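PDB 5AJ8: tubulin binding cofactor C from Leishmania major, which probably acts as a chaperone that assists tubulin folding, the part crystallised here being its C-terminal TBCC domain. Local coordinates for residues N72-V77 and C154-E159; K111-H116 and S121-I126. The protein carries 1 engineered substitution. All coordinates share one frame; numbering follows the deposited sequence. Where two conformers were deposited one is given.

Contact 1: N72-V77 and C154-E159; sequences NLDMYV and CVLARE. Engineered in segment 72-77: M75 (natural residue Leu).
The phenol ring of Y76 meets one branch of L156, whose CD1 methyl comes up obliquely to the far end of the ring. L156 CD1 is 3.5 Å from Y76 CE2 and equally close to Y76 CZ, and its distance to Y76 OH is again 3.5 Å, so one methyl group seats against three atoms of the phenol. The two side chains cross at about a right angle. Elsewhere the ring stacks with that of Y59, and its hydroxyl, although beside a methyl, is hydrogen-bonded to the backbone N of R162. The second flat group, the carboxylate of D74, touches L156 more loosely: D74 OD1 lies 4.4 Å from L156 CD2, while the same oxygen forms a salt bridge with R92.

Strands 73-79, 91-95 and 153-155 are successive neighbours in one parallel sheet of a parallel beta-helix, the fold of the TBCC domain. L156 follows the edge strand of that sheet and reaches past strand 91-95, touching R92 on the way. D74 and Y76 carry the contact, whereas the intervening M75, an engineered methionine present as selenomethionine, sends its end away from L156 to pack on V58, V60, L65, L67 and F93. With CG anti to the carbonyl carbon (chi1 -73°), the L156 side chain points at strand 73-77, and its fork sends CD1 to Y76 and CD2 toward D74.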
# COMPACT_ATOMS: atom_id res chain seq x y z
N ASN A 72 11.18 -2.67 7.99
CA ASN A 72 11.81 -2.17 6.76
C ASN A 72 10.90 -2.25 5.53
O ASN A 72 11.27 -2.80 4.50
CB ASN A 72 13.15 -2.89 6.47
CG ASN A 72 14.23 -2.54 7.48
OD1 ASN A 72 14.96 -1.57 7.33
ND2 ASN A 72 14.34 -3.35 8.49
N LEU A 73 9.69 -1.73 5.68
CA LEU A 73 8.73 -1.59 4.57
C LEU A 73 8.71 -0.13 4.14
O LEU A 73 8.63 0.76 4.98
CB LEU A 73 7.32 -1.99 4.99
CG LEU A 73 6.97 -3.45 5.33
CD1 LEU A 73 5.55 -3.84 5.00
CD2 LEU A 73 7.94 -4.42 4.71
N ASP A 74 8.85 0.11 2.83
CA ASP A 74 8.59 1.45 2.29
C ASP A 74 7.16 1.39 1.76
O ASP A 74 6.87 0.61 0.84
CB ASP A 74 9.58 1.85 1.20
CG ASP A 74 10.98 2.17 1.74
OD1 ASP A 74 11.15 2.33 2.97
OD2 ASP A 74 11.93 2.21 0.91
N MSE A 75 6.27 2.17 2.38
CA MSE A 75 4.82 2.11 2.09
C MSE A 75 4.39 3.33 1.31
O MSE A 75 4.42 4.45 1.85
CB MSE A 75 4.04 2.08 3.43
CG MSE A 75 4.26 0.92 4.38
SE MSE A 75 3.95 -0.82 3.53
CE MSE A 75 2.08 -0.41 3.03
N TYR A 76 3.97 3.15 0.05
CA TYR A 76 3.47 4.23 -0.79
C TYR A 76 1.94 4.14 -0.85
O TYR A 76 1.37 3.28 -1.53
CB TYR A 76 4.09 4.16 -2.19
CG TYR A 76 5.61 4.33 -2.18
CD1 TYR A 76 6.47 3.25 -1.98
CD2 TYR A 76 6.17 5.58 -2.32
CE1 TYR A 76 7.86 3.42 -1.96
CE2 TYR A 76 7.54 5.76 -2.30
CZ TYR A 76 8.38 4.68 -2.12
OH TYR A 76 9.74 4.91 -2.09
N VAL A 77 1.30 5.05 -0.14
CA VAL A 77 -0.03 4.84 0.36
C VAL A 77 -1.00 5.98 -0.01
O VAL A 77 -0.68 7.16 0.13
CB VAL A 77 0.04 4.70 1.91
CG1 VAL A 77 -1.33 4.70 2.54
CG2 VAL A 77 0.81 3.45 2.28
N CYS A 154 8.52 7.02 9.72
CA CYS A 154 8.78 8.37 9.28
C CYS A 154 8.23 8.54 7.87
O CYS A 154 7.71 7.58 7.28
CB CYS A 154 10.29 8.67 9.33
SG CYS A 154 11.29 7.74 8.16
N VAL A 155 8.36 9.75 7.34
CA VAL A 155 7.91 10.11 6.00
C VAL A 155 9.13 10.18 5.08
O VAL A 155 10.13 10.80 5.41
CB VAL A 155 7.14 11.44 6.03
CG1 VAL A 155 6.68 11.86 4.64
CG2 VAL A 155 5.95 11.31 6.98
N LEU A 156 9.06 9.50 3.95
CA LEU A 156 10.12 9.49 2.96
C LEU A 156 10.37 10.88 2.45
O LEU A 156 9.43 11.65 2.24
CB LEU A 156 9.70 8.65 1.75
CG LEU A 156 9.70 7.13 1.96
CD1 LEU A 156 8.85 6.44 0.92
CD2 LEU A 156 11.12 6.59 1.91
N ALA A 157 11.66 11.20 2.30
CA ALA A 157 12.08 12.43 1.69
C ALA A 157 11.89 12.28 0.20
O ALA A 157 11.91 11.17 -0.32
CB ALA A 157 13.55 12.72 2.03
N ARG A 158 11.71 13.42 -0.48
CA ARG A 158 11.54 13.45 -1.94
C ARG A 158 12.53 12.56 -2.67
O ARG A 158 12.13 11.74 -3.49
CB ARG A 158 11.68 14.89 -2.45
CG ARG A 158 10.62 15.85 -1.95
CD ARG A 158 10.94 17.29 -2.33
NE ARG A 158 10.20 18.22 -1.48
CZ ARG A 158 10.71 18.82 -0.41
NH1 ARG A 158 11.97 18.63 -0.07
NH2 ARG A 158 9.95 19.62 0.30
N GLU A 159 13.81 12.70 -2.35
CA GLU A 159 14.87 11.94 -3.04
C GLU A 159 14.93 10.46 -2.70
O GLU A 159 15.63 9.69 -3.36
CB GLU A 159 16.25 12.56 -2.79
CG GLU A 159 16.75 12.49 -1.34
CD GLU A 159 16.52 13.77 -0.53
OE1 GLU A 159 15.73 14.64 -0.97
OE2 GLU A 159 17.14 13.89 0.55

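Contact 2: K111-H116 and S121-I126; sequences KTYATH and SRVGEI
Contacts with an aromatic ring dominate where Y113 faces R122 and V123. R122 CB makes an off-centre CH-pi contact with the Y113 ring, 4.2 Å from its centroid and 29° from the ring normal. R122 CG adds a contact of 3.8 Å to Y113 CE1, the two side chains crossing at about a right angle. The chain of R122 bends at both chi2 and chi3, which brings its guanidinium round so that Y113 CE1 sits over one of its faces. The two planes remain 52° apart, far from a parallel stack.

Purely apolar packing adds to this on the same side of the ring plane, but toward its CE2 flank, where V123 CG2 lies 3.7 Å from Y113 CE2. Y113 also meets, edge-to-face, the ring of W119, which shares helix 116-122 with R122.

The approach loop packs against the end of helix 116-122, whose start carries an N-cap at T115. The T115 side chain caps a backbone N in the first turn, and its OG1 is also hydrogen-bonded to E118 OE1. Y113, two residues before the N-cap, packs back onto the last turn through R122 and on V123 just beyond.

A backbone hydrogen bond serves the exit: E125 N donates weakly to S121 O over 3.1 Å. E125 takes a positive phi of 60°, turning the chain out of its helical path. Nearby, G124 O is hydrogen-bonded to H63 NE2, which ties this turn to the body of the domain.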
# COMPACT_ATOMS: atom_id res chain seq x y z
N LYS A 111 -10.15 -0.87 -18.37
CA LYS A 111 -10.27 0.57 -18.12
C LYS A 111 -8.94 1.16 -17.67
O LYS A 111 -8.17 0.52 -16.96
CB LYS A 111 -11.34 0.88 -17.07
CG LYS A 111 -12.76 0.47 -17.44
CD LYS A 111 -13.20 1.11 -18.75
CE LYS A 111 -14.66 0.80 -19.07
NZ LYS A 111 -14.93 0.84 -20.54
N THR A 112 -8.68 2.38 -18.11
CA THR A 112 -7.46 3.09 -17.78
C THR A 112 -7.88 4.48 -17.31
O THR A 112 -8.93 4.96 -17.74
CB THR A 112 -6.53 3.21 -19.01
OG1 THR A 112 -7.15 3.99 -20.03
CG2 THR A 112 -6.18 1.83 -19.58
N TYR A 113 -7.09 5.09 -16.44
CA TYR A 113 -7.35 6.45 -15.97
C TYR A 113 -6.04 7.25 -16.02
O TYR A 113 -4.95 6.68 -15.91
CB TYR A 113 -7.99 6.45 -14.58
CG TYR A 113 -9.26 5.62 -14.48
CD1 TYR A 113 -10.48 6.12 -14.89
CD2 TYR A 113 -9.22 4.34 -14.01
CE1 TYR A 113 -11.64 5.35 -14.83
CE2 TYR A 113 -10.35 3.56 -13.95
CZ TYR A 113 -11.55 4.06 -14.35
OH TYR A 113 -12.66 3.25 -14.28
N ALA A 114 -6.15 8.56 -16.20
CA ALA A 114 -5.00 9.40 -16.48
C ALA A 114 -4.30 9.91 -15.24
O ALA A 114 -3.18 10.39 -15.32
CB ALA A 114 -5.44 10.57 -17.35
N THR A 115 -4.96 9.83 -14.08
CA THR A 115 -4.36 10.29 -12.81
C THR A 115 -4.62 9.30 -11.67
O THR A 115 -5.50 8.42 -11.76
CB THR A 115 -4.91 11.67 -12.38
OG1 THR A 115 -6.28 11.53 -11.98
CG2 THR A 115 -4.81 12.68 -13.52
N HIS A 116 -3.86 9.45 -10.60
CA HIS A 116 -4.01 8.57 -9.47
C HIS A 116 -5.31 8.86 -8.75
O HIS A 116 -5.99 7.94 -8.30
CB HIS A 116 -2.80 8.67 -8.54
CG HIS A 116 -1.55 8.08 -9.11
ND1 HIS A 116 -0.68 8.80 -9.90
CD2 HIS A 116 -1.01 6.84 -9.00
CE1 HIS A 116 0.34 8.03 -10.25
NE2 HIS A 116 0.16 6.84 -9.71
N SER A 121 -10.50 7.16 -6.95
CA SER A 121 -11.94 7.46 -6.88
C SER A 121 -12.77 6.35 -7.57
O SER A 121 -13.70 5.82 -6.97
CB SER A 121 -12.23 8.81 -7.53
OG SER A 121 -13.62 8.99 -7.72
N ARG A 122 -12.41 6.00 -8.81
CA ARG A 122 -13.24 5.11 -9.63
C ARG A 122 -13.06 3.63 -9.29
O ARG A 122 -14.04 2.91 -9.20
CB ARG A 122 -12.98 5.34 -11.12
CG ARG A 122 -13.11 6.79 -11.59
CD ARG A 122 -14.54 7.24 -11.56
NE ARG A 122 -15.34 6.51 -12.53
CZ ARG A 122 -15.66 6.94 -13.75
NH1 ARG A 122 -15.25 8.13 -14.18
NH2 ARG A 122 -16.39 6.17 -14.55
N VAL A 123 -11.83 3.17 -9.04
CA VAL A 123 -11.56 1.77 -8.69
C VAL A 123 -11.55 1.58 -7.17
O VAL A 123 -12.12 0.61 -6.67
CB VAL A 123 -10.25 1.26 -9.34
CG1 VAL A 123 -10.02 -0.22 -9.06
CG2 VAL A 123 -10.28 1.51 -10.84
N GLY A 124 -10.92 2.51 -6.44
CA GLY A 124 -10.85 2.44 -4.98
C GLY A 124 -12.09 2.86 -4.23
O GLY A 124 -12.24 2.57 -3.03
N GLU A 125 -12.97 3.58 -4.90
CA GLU A 125 -14.20 4.10 -4.28
C GLU A 125 -13.93 5.03 -3.10
O GLU A 125 -14.66 5.01 -2.12
CB GLU A 125 -15.14 2.95 -3.89
CG GLU A 125 -15.62 2.12 -5.09
CD GLU A 125 -16.37 0.85 -4.71
OE1 GLU A 125 -16.67 0.62 -3.51
OE2 GLU A 125 -16.68 0.07 -5.62
N ILE A 126 -12.88 5.84 -3.18
CA ILE A 126 -12.67 6.88 -2.20
C ILE A 126 -13.20 8.13 -2.88
O ILE A 126 -12.66 8.55 -3.89
CB ILE A 126 -11.18 7.06 -1.81
CG1 ILE A 126 -10.65 5.74 -1.25
CG2 ILE A 126 -11.00 8.23 -0.85
CD1 ILE A 126 -9.24 5.80 -0.74

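Contacts 1 and 2 do not touch: their centres are 22 Å apart and their nearest atoms about 8 Å. Along the chain, contact 2 is nested within the long excursion that contact 1 closes, since strand 73-79 and strand 153-155 bracket both the 111-116 loop and the helix after it. Contact 1 is buried, its centre about 11 Å from that of the chain; contact 2 lies at the surface, about 15 Å out. The segment after strand 91-95 approaches both: Y76 packs on C98, while H116 is hydrogen-bonded to the backbone O of the next residue, W99. Contact 1 joins the outermost strand's continuation to an inner strand; contact 2 joins the loop before helix 116-122 to its end.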